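PDB 6MPR: malonate decarboxylase subunit alpha, which probably acts as the acyl-carrier-protein transferase of malonate decarboxylase, exchanging acetyl for malonyl on the carrier subunit. Local coordinates for residues Asn68-Asp73 with Leu160-Met165; Val197-Leu202 with Val222-Gln227. One frame throughout, in Å; residues are numbered along the deposited sequence.

Contact 1: residues Asn68-Asp73 with Leu160-Met165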
ATOM      1  N   ASN A  68      -5.411   0.525 -16.144  1.00  9.38           N
ATOM      2  CA  ASN A  68      -5.470   1.903 -16.611  0.52 12.80           C
ATOM      3  C   ASN A  68      -5.087   2.006 -18.084  1.00 16.20           C
ATOM      4  O   ASN A  68      -5.691   2.792 -18.828  1.00 14.40           O
ATOM      5  CB  ASN A  68      -4.585   2.819 -15.778  0.52 15.41           C
ATOM      6  CG  ASN A  68      -4.717   4.282 -16.209  0.52 18.52           C
ATOM      7  OD1 ASN A  68      -5.661   4.976 -15.817  0.52 24.40           O
ATOM      8  ND2 ASN A  68      -3.794   4.739 -17.046  0.52 15.01           N
ATOM      9  N   GLN A  69      -4.113   1.211 -18.535  1.00 10.92           N
ATOM     10  CA  GLN A  69      -3.662   1.246 -19.923  1.00 10.42           C
ATOM     11  C   GLN A  69      -4.012  -0.047 -20.655  1.00  9.76           C
ATOM     12  O   GLN A  69      -4.866  -0.040 -21.544  1.00 12.52           O
ATOM     13  CB  GLN A  69      -2.155   1.525 -19.965  1.00 11.72           C
ATOM     14  CG  GLN A  69      -1.753   2.821 -19.265  1.00 12.08           C
ATOM     15  CD  GLN A  69      -0.304   2.798 -18.808  1.00 13.18           C
ATOM     16  OE1 GLN A  69      -0.018   2.508 -17.644  1.00 13.43           O
ATOM     17  NE2 GLN A  69       0.610   3.104 -19.711  1.00 13.55           N
ATOM     18  N   LYS A  70      -3.381  -1.167 -20.301  1.00 14.33           N
ATOM     19  CA  LYS A  70      -3.628  -2.441 -20.981  1.00 10.43           C
ATOM     20  C   LYS A  70      -5.067  -2.902 -20.786  1.00 13.12           C
ATOM     21  O   LYS A  70      -5.564  -2.927 -19.659  1.00 10.18           O
ATOM     22  CB  LYS A  70      -2.665  -3.502 -20.433  1.00 11.32           C
ATOM     23  CG  LYS A  70      -3.006  -4.931 -20.816  1.00 13.53           C
ATOM     24  CD  LYS A  70      -1.921  -5.878 -20.309  1.00 12.42           C
ATOM     25  CE  LYS A  70      -2.018  -6.103 -18.813  1.00 11.55           C
ATOM     26  NZ  LYS A  70      -0.903  -6.967 -18.283  1.00 12.07           N
ATOM     27  N   GLN A  71      -5.730  -3.286 -21.884  1.00 11.59           N
ATOM     28  CA  GLN A  71      -7.098  -3.799 -21.856  1.00  8.07           C
ATOM     29  C   GLN A  71      -7.122  -5.215 -22.409  1.00 10.60           C
ATOM     30  O   GLN A  71      -6.637  -5.464 -23.523  1.00 11.39           O
ATOM     31  CB  GLN A  71      -8.087  -2.949 -22.680  1.00 11.99           C
ATOM     32  CG  GLN A  71      -8.049  -1.440 -22.406  1.00  9.39           C
ATOM     33  CD  GLN A  71      -8.413  -1.126 -20.971  1.00 18.88           C
ATOM     34  OE1 GLN A  71      -9.377  -1.687 -20.423  1.00 11.52           O
ATOM     35  NE2 GLN A  71      -7.637  -0.245 -20.342  1.00 12.22           N
ATOM     36  N   ALA A  72      -7.713  -6.130 -21.647  1.00  8.07           N
ATOM     37  CA  ALA A  72      -7.981  -7.472 -22.156  1.00 10.15           C
ATOM     38  C   ALA A  72      -9.223  -7.397 -23.048  1.00 12.16           C
ATOM     39  O   ALA A  72     -10.306  -7.897 -22.729  1.00  9.96           O
ATOM     40  CB  ALA A  72      -8.165  -8.444 -21.003  1.00 11.21           C
ATOM     41  N   ASP A  73      -9.065  -6.725 -24.183  1.00  9.16           N
ATOM     42  CA  ASP A  73     -10.258  -6.347 -24.944  1.00 10.77           C
ATOM     43  C   ASP A  73     -10.867  -7.512 -25.714  1.00 14.35           C
ATOM     44  O   ASP A  73     -12.070  -7.491 -26.001  1.00 14.84           O
ATOM     45  CB  ASP A  73      -9.950  -5.186 -25.891  1.00 15.92           C
ATOM     46  CG  ASP A  73      -9.007  -5.563 -27.015  1.00 15.87           C
ATOM     47  OD1 ASP A  73      -7.816  -5.872 -26.747  1.00 14.66           O
ATOM     48  OD2 ASP A  73      -9.464  -5.564 -28.179  1.00 14.11           O
ATOM     49  N   LEU A 160     -10.060 -11.990 -15.542  1.00  9.26           N
ATOM     50  CA  LEU A 160      -9.878 -11.927 -16.997  1.00  9.25           C
ATOM     51  C   LEU A 160      -8.779 -10.905 -17.268  1.00 11.57           C
ATOM     52  O   LEU A 160      -8.985  -9.696 -17.090  1.00 11.45           O
ATOM     53  CB  LEU A 160     -11.181 -11.532 -17.693  1.00  8.70           C
ATOM     54  CG  LEU A 160     -12.413 -12.382 -17.385  1.00  9.01           C
ATOM     55  CD1 LEU A 160     -13.644 -11.782 -18.104  1.00 11.23           C
ATOM     56  CD2 LEU A 160     -12.161 -13.826 -17.813  1.00 11.73           C
ATOM     57  N   SER A 161      -7.606 -11.386 -17.683  1.00 11.82           N
ATOM     58  CA  SER A 161      -6.409 -10.559 -17.767  0.52  9.19           C
ATOM     59  C   SER A 161      -5.760 -10.723 -19.131  1.00 10.37           C
ATOM     60  O   SER A 161      -6.166 -11.551 -19.946  1.00 10.94           O
ATOM     61  CB  SER A 161      -5.393 -10.919 -16.667  0.52  9.25           C
ATOM     62  OG  SER A 161      -5.887 -10.602 -15.386  0.52 12.84           O
ATOM     63  N   ALA A 162      -4.733  -9.909 -19.388  1.00  8.02           N
ATOM     64  CA  ALA A 162      -4.031  -9.926 -20.668  1.00 14.60           C
ATOM     65  C   ALA A 162      -2.519  -9.915 -20.488  1.00 14.07           C
ATOM     66  O   ALA A 162      -1.993  -9.307 -19.549  1.00 14.65           O
ATOM     67  CB  ALA A 162      -4.422  -8.716 -21.527  1.00  9.49           C
ATOM     68  N   GLY A 163      -1.818 -10.550 -21.440  1.00 12.05           N
ATOM     69  CA  GLY A 163      -0.371 -10.521 -21.479  1.00 11.78           C
ATOM     70  C   GLY A 163       0.144 -10.591 -22.907  1.00 12.91           C
ATOM     71  O   GLY A 163      -0.618 -10.737 -23.863  1.00 11.85           O
ATOM     72  N   PHE A 164       1.468 -10.472 -23.044  1.00 12.69           N
ATOM     73  CA  PHE A 164       2.088 -10.546 -24.365  1.00 13.91           C
ATOM     74  C   PHE A 164       2.169 -11.981 -24.858  1.00 17.05           C
ATOM     75  O   PHE A 164       1.854 -12.268 -26.019  1.00 13.85           O
ATOM     76  CB  PHE A 164       3.494  -9.943 -24.332  1.00  9.78           C
ATOM     77  CG  PHE A 164       3.512  -8.447 -24.340  1.00 17.17           C
ATOM     78  CD1 PHE A 164       3.267  -7.743 -25.513  1.00 24.41           C
ATOM     79  CD2 PHE A 164       3.795  -7.736 -23.180  1.00 12.48           C
ATOM     80  CE1 PHE A 164       3.292  -6.356 -25.525  1.00 22.87           C
ATOM     81  CE2 PHE A 164       3.807  -6.352 -23.187  1.00 13.81           C
ATOM     82  CZ  PHE A 164       3.572  -5.662 -24.357  1.00 22.17           C
ATOM     83  N   MET A 165       2.613 -12.894 -23.997  1.00 11.64           N
ATOM     84  CA  MET A 165       2.958 -14.232 -24.457  1.00 14.10           C
ATOM     85  C   MET A 165       2.668 -15.240 -23.356  1.00 15.24           C
ATOM     86  O   MET A 165       2.805 -14.934 -22.167  1.00 14.65           O
ATOM     87  CB  MET A 165       4.438 -14.277 -24.879  1.00 17.51           C
ATOM     88  CG  MET A 165       4.887 -15.560 -25.511  1.00 21.18           C
ATOM     89  SD  MET A 165       6.636 -15.460 -25.974  1.00 21.32           S
ATOM     90  CE  MET A 165       6.492 -14.851 -27.659  1.00 19.31           C
TER
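Lys70 and Ala72 both meet Ala162, and the CB of each points toward the strand. The site lies at the C-terminal end of strands of a parallel sheet in an open alpha/beta fold. Residues 68-73 lie in the loop after strand 61-64 and run into helix 73-79, which Asp73 opens. Strand 158-163 lies beside strand 61-64 in that sheet. The Lys70 chain leaves with CG anti to its own N (chi1 167°) and then bends at chi3. Its methylenes run alongside Ala162, with CD 4.0 Å from Ala162 CB. The bend brings Lys70 NZ to Ala162 O, to which it donates at 2.9 Å. The C=O...N angle is 154°, and the nitrogen is tilted from the carbonyl plane. Ser177 O and Ser181 OG also bond to NZ. Three oxygens therefore hold the buried ammonium group. Ala72 meets Ala162 methyl to methyl, its CB 3.8 Å from Ala162 CB. Gln198 of the next strand packs on both alanines. Ala72 is the centre of an inverse gamma turn, with a weak bond of 2.8 Å from Asp73 N to Gln71 O. It is also the N-cap residue of helix 73-79. Gln71 CB points away from the strand, and the side chain folds back on its own loop. Gln71 OE1 accepts from Gly66 N, and NE2 bonds to Asn67 O. Gln71 NE2 also donates to Gln69 O at 3.0 Å, from above the carbonyl plane.

Contact 2: residues Val197-Leu202 with Val222-Gln227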
ATOM      1  N   VAL A 197      -6.201 -15.781 -19.102  1.00 13.45           N
ATOM      2  CA  VAL A 197      -5.314 -14.744 -19.631  1.00 12.65           C
ATOM      3  C   VAL A 197      -5.338 -14.808 -21.157  1.00 13.43           C
ATOM      4  O   VAL A 197      -4.952 -15.820 -21.755  1.00 11.95           O
ATOM      5  CB  VAL A 197      -3.876 -14.893 -19.100  1.00  9.90           C
ATOM      6  CG1 VAL A 197      -3.020 -13.693 -19.515  1.00 12.59           C
ATOM      7  CG2 VAL A 197      -3.882 -15.038 -17.573  1.00 12.22           C
ATOM      8  N   GLN A 198      -5.759 -13.720 -21.795  1.00  9.60           N
ATOM      9  CA  GLN A 198      -5.545 -13.607 -23.232  1.00  9.74           C
ATOM     10  C   GLN A 198      -4.103 -13.178 -23.505  1.00  9.69           C
ATOM     11  O   GLN A 198      -3.541 -12.345 -22.785  1.00 11.16           O
ATOM     12  CB  GLN A 198      -6.536 -12.617 -23.854  1.00 11.45           C
ATOM     13  CG  GLN A 198      -6.352 -11.158 -23.392  1.00 10.88           C
ATOM     14  CD  GLN A 198      -6.999 -10.189 -24.344  1.00 10.78           C
ATOM     15  OE1 GLN A 198      -8.200  -9.931 -24.260  1.00 11.39           O
ATOM     16  NE2 GLN A 198      -6.207  -9.644 -25.270  1.00 13.44           N
ATOM     17  N   VAL A 199      -3.489 -13.769 -24.535  1.00 11.57           N
ATOM     18  CA  VAL A 199      -2.126 -13.401 -24.909  1.00 10.22           C
ATOM     19  C   VAL A 199      -2.052 -13.074 -26.391  1.00 14.43           C
ATOM     20  O   VAL A 199      -2.819 -13.597 -27.208  1.00 13.02           O
ATOM     21  CB  VAL A 199      -1.082 -14.493 -24.558  1.00 10.35           C
ATOM     22  CG1 VAL A 199      -0.980 -14.656 -23.041  1.00 14.81           C
ATOM     23  CG2 VAL A 199      -1.410 -15.826 -25.240  1.00 14.74           C
ATOM     24  N   ASN A 200      -1.095 -12.209 -26.738  1.00 11.25           N
ATOM     25  CA  ASN A 200      -0.879 -11.865 -28.141  1.00 13.09           C
ATOM     26  C   ASN A 200      -0.306 -13.037 -28.923  1.00 17.22           C
ATOM     27  O   ASN A 200      -0.630 -13.205 -30.104  1.00 16.98           O
ATOM     28  CB  ASN A 200       0.058 -10.666 -28.272  1.00 11.49           C
ATOM     29  CG  ASN A 200      -0.543  -9.398 -27.713  1.00 13.31           C
ATOM     30  OD1 ASN A 200      -1.721  -9.365 -27.346  1.00 11.67           O
ATOM     31  ND2 ASN A 200       0.257  -8.348 -27.641  1.00 14.19           N
ATOM     32  N   GLU A 201       0.535 -13.851 -28.279  1.00 14.73           N
ATOM     33  CA  GLU A 201       1.254 -14.952 -28.912  1.00 16.60           C
ATOM     34  C   GLU A 201       1.316 -16.154 -27.979  1.00 17.80           C
ATOM     35  O   GLU A 201       1.491 -16.006 -26.767  1.00 14.58           O
ATOM     36  CB  GLU A 201       2.694 -14.556 -29.230  1.00 16.14           C
ATOM     37  CG  GLU A 201       2.914 -13.745 -30.453  1.00 34.88           C
ATOM     38  CD  GLU A 201       4.394 -13.501 -30.633  1.00 41.72           C
ATOM     39  OE1 GLU A 201       4.931 -12.610 -29.945  1.00 30.66           O
ATOM     40  OE2 GLU A 201       5.027 -14.244 -31.413  1.00 48.56           O
ATOM     41  N   LEU A 202       1.241 -17.349 -28.559  1.00 16.81           N
ATOM     42  CA  LEU A 202       1.445 -18.595 -27.832  1.00 16.15           C
ATOM     43  C   LEU A 202       2.744 -19.249 -28.287  1.00 19.73           C
ATOM     44  O   LEU A 202       2.979 -19.381 -29.494  1.00 19.51           O
ATOM     45  CB  LEU A 202       0.277 -19.558 -28.071  1.00 17.85           C
ATOM     46  CG  LEU A 202       0.299 -20.907 -27.355  1.00 17.14           C
ATOM     47  CD1 LEU A 202       0.033 -20.726 -25.873  1.00 16.50           C
ATOM     48  CD2 LEU A 202      -0.730 -21.844 -27.980  1.00 22.34           C
ATOM     49  N   VAL A 222      -5.277 -20.041 -20.938  1.00 12.65           N
ATOM     50  CA  VAL A 222      -4.828 -18.959 -21.802  1.00 12.23           C
ATOM     51  C   VAL A 222      -5.586 -19.068 -23.122  1.00 13.03           C
ATOM     52  O   VAL A 222      -6.079 -20.134 -23.494  1.00 15.80           O
ATOM     53  CB  VAL A 222      -3.299 -18.966 -22.046  1.00 14.63           C
ATOM     54  CG1 VAL A 222      -2.538 -18.870 -20.725  1.00 12.14           C
ATOM     55  CG2 VAL A 222      -2.879 -20.204 -22.840  1.00 11.28           C
ATOM     56  N   VAL A 223      -5.699 -17.937 -23.818  1.00 13.76           N
ATOM     57  CA  VAL A 223      -6.314 -17.891 -25.141  1.00 13.54           C
ATOM     58  C   VAL A 223      -5.552 -16.867 -25.966  1.00 12.69           C
ATOM     59  O   VAL A 223      -5.221 -15.791 -25.469  1.00 13.86           O
ATOM     60  CB  VAL A 223      -7.819 -17.545 -25.064  1.00 12.12           C
ATOM     61  CG1 VAL A 223      -8.044 -16.129 -24.488  1.00 11.57           C
ATOM     62  CG2 VAL A 223      -8.468 -17.662 -26.435  1.00 12.94           C
ATOM     63  N   VAL A 224      -5.235 -17.216 -27.214  1.00 12.04           N
ATOM     64  CA  VAL A 224      -4.618 -16.265 -28.132  1.00 15.93           C
ATOM     65  C   VAL A 224      -5.690 -15.283 -28.590  1.00 13.74           C
ATOM     66  O   VAL A 224      -6.732 -15.687 -29.122  1.00 15.56           O
ATOM     67  CB  VAL A 224      -3.975 -16.990 -29.324  1.00 16.39           C
ATOM     68  CG1 VAL A 224      -3.377 -15.981 -30.314  1.00 16.38           C
ATOM     69  CG2 VAL A 224      -2.907 -17.945 -28.843  1.00 13.42           C
ATOM     70  N   ALA A 225      -5.450 -13.990 -28.374  1.00 13.45           N
ATOM     71  CA  ALA A 225      -6.450 -12.991 -28.728  1.00 11.92           C
ATOM     72  C   ALA A 225      -6.598 -12.900 -30.243  1.00 15.26           C
ATOM     73  O   ALA A 225      -5.676 -13.224 -30.997  1.00 18.67           O
ATOM     74  CB  ALA A 225      -6.062 -11.626 -28.161  1.00 14.39           C
ATOM     75  N   ASP A 226      -7.775 -12.443 -30.692  1.00 18.55           N
ATOM     76  CA  ASP A 226      -7.979 -12.269 -32.126  1.00 16.23           C
ATOM     77  C   ASP A 226      -7.066 -11.191 -32.678  1.00 20.40           C
ATOM     78  O   ASP A 226      -6.778 -11.185 -33.879  1.00 21.15           O
ATOM     79  CB  ASP A 226      -9.448 -11.942 -32.447  1.00 18.95           C
ATOM     80  CG  ASP A 226     -10.007 -10.759 -31.629  1.00 17.13           C
ATOM     81  OD1 ASP A 226      -9.315 -10.235 -30.733  1.00 21.06           O
ATOM     82  OD2 ASP A 226     -11.173 -10.372 -31.886  1.00 23.46           O
ATOM     83  N   GLN A 227      -6.601 -10.292 -31.820  1.00 17.03           N
ATOM     84  CA  GLN A 227      -5.687  -9.228 -32.197  1.00 18.80           C
ATOM     85  C   GLN A 227      -4.990  -8.754 -30.933  1.00 16.76           C
ATOM     86  O   GLN A 227      -5.483  -9.005 -29.827  1.00 19.91           O
ATOM     87  CB  GLN A 227      -6.439  -8.077 -32.883  1.00 24.35           C
ATOM     88  CG  GLN A 227      -7.500  -7.444 -31.994  1.00 23.02           C
ATOM     89  CD  GLN A 227      -8.274  -6.378 -32.721  1.00 29.32           C
ATOM     90  OE1 GLN A 227      -8.445  -5.267 -32.223  1.00 30.76           O
ATOM     91  NE2 GLN A 227      -8.749  -6.708 -33.908  1.00 29.31           N
TER
HETATM   92  O   HOH W   1      -7.217  -8.238 -27.676  1.00 10.68           O
HETATM   93  O   HOH W   2      -3.158 -11.889 -30.955  1.00 25.99           O
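Val197 to Val199 pair with Val222 to Val224 through backbone hydrogen bonds. Val223 N donates to Val197 O at 3.0 Å, and Val199 N to Val223 O at 2.8 Å. Ala225 N continues the pattern past the strand end and reaches Val199 O at 2.9 Å. CA-H...O contacts fill in between, such as Gln198 CA to Val223 O at 3.1 Å. The two strands are parallel neighbours in the main sheet of the alpha/beta fold. Their directions differ by 30°, and no helix lies in the chain between the two segments. Apolar packing is mainly on the face of Val197, Val199, Val222 and Val224. On the other, the Gln198 CB methylene meets Val223 CG1. On the first, Leu202 comes in from a separate small sheet, beyond the corner at Asn200. Leu202 CB lies 3.7 Å from Val224 CG2, and Leu202 CD1 approaches Val222 CG2 at 4.2 Å. Side-chain and water-mediated polar contacts gather at the C-terminal end. The extended Gln198 chain carries its amide to Ala225, where NE2 packs on Ala225 CB at 3.5 Å. Gln198 OE1 accepts from Leu75 N of helix 73-79. One water accepts from Gln198 NE2 and donates to Gln227 O. A second donates to Asn200 O and Ala225 O.

In the fold
Contact 1 is wholly buried. Contact 2 is mostly buried but opens partly to solvent at Asn200, Leu202 and Val224. Both belong to the same parallel sheet, their centres about 9 Å apart. Contact 1 lies nearer the chain centre, about 17 Å against 26 Å. Strands 158-163 and 194-199 are neighbours, joined by probable hydrogen bonds from Gln198 N to Ser161 O and from Gly163 N to Gln198 O. Contact 1 sets a loop against a strand, with one buried lysine and small methyl packing. Contact 2 pairs strands, with valines on one face, Gln198 and Val223 on the other, and bridging waters where the chains leave the sheet. Helix 73-79 starts in contact 1, and its Phe74 packs on contact 2.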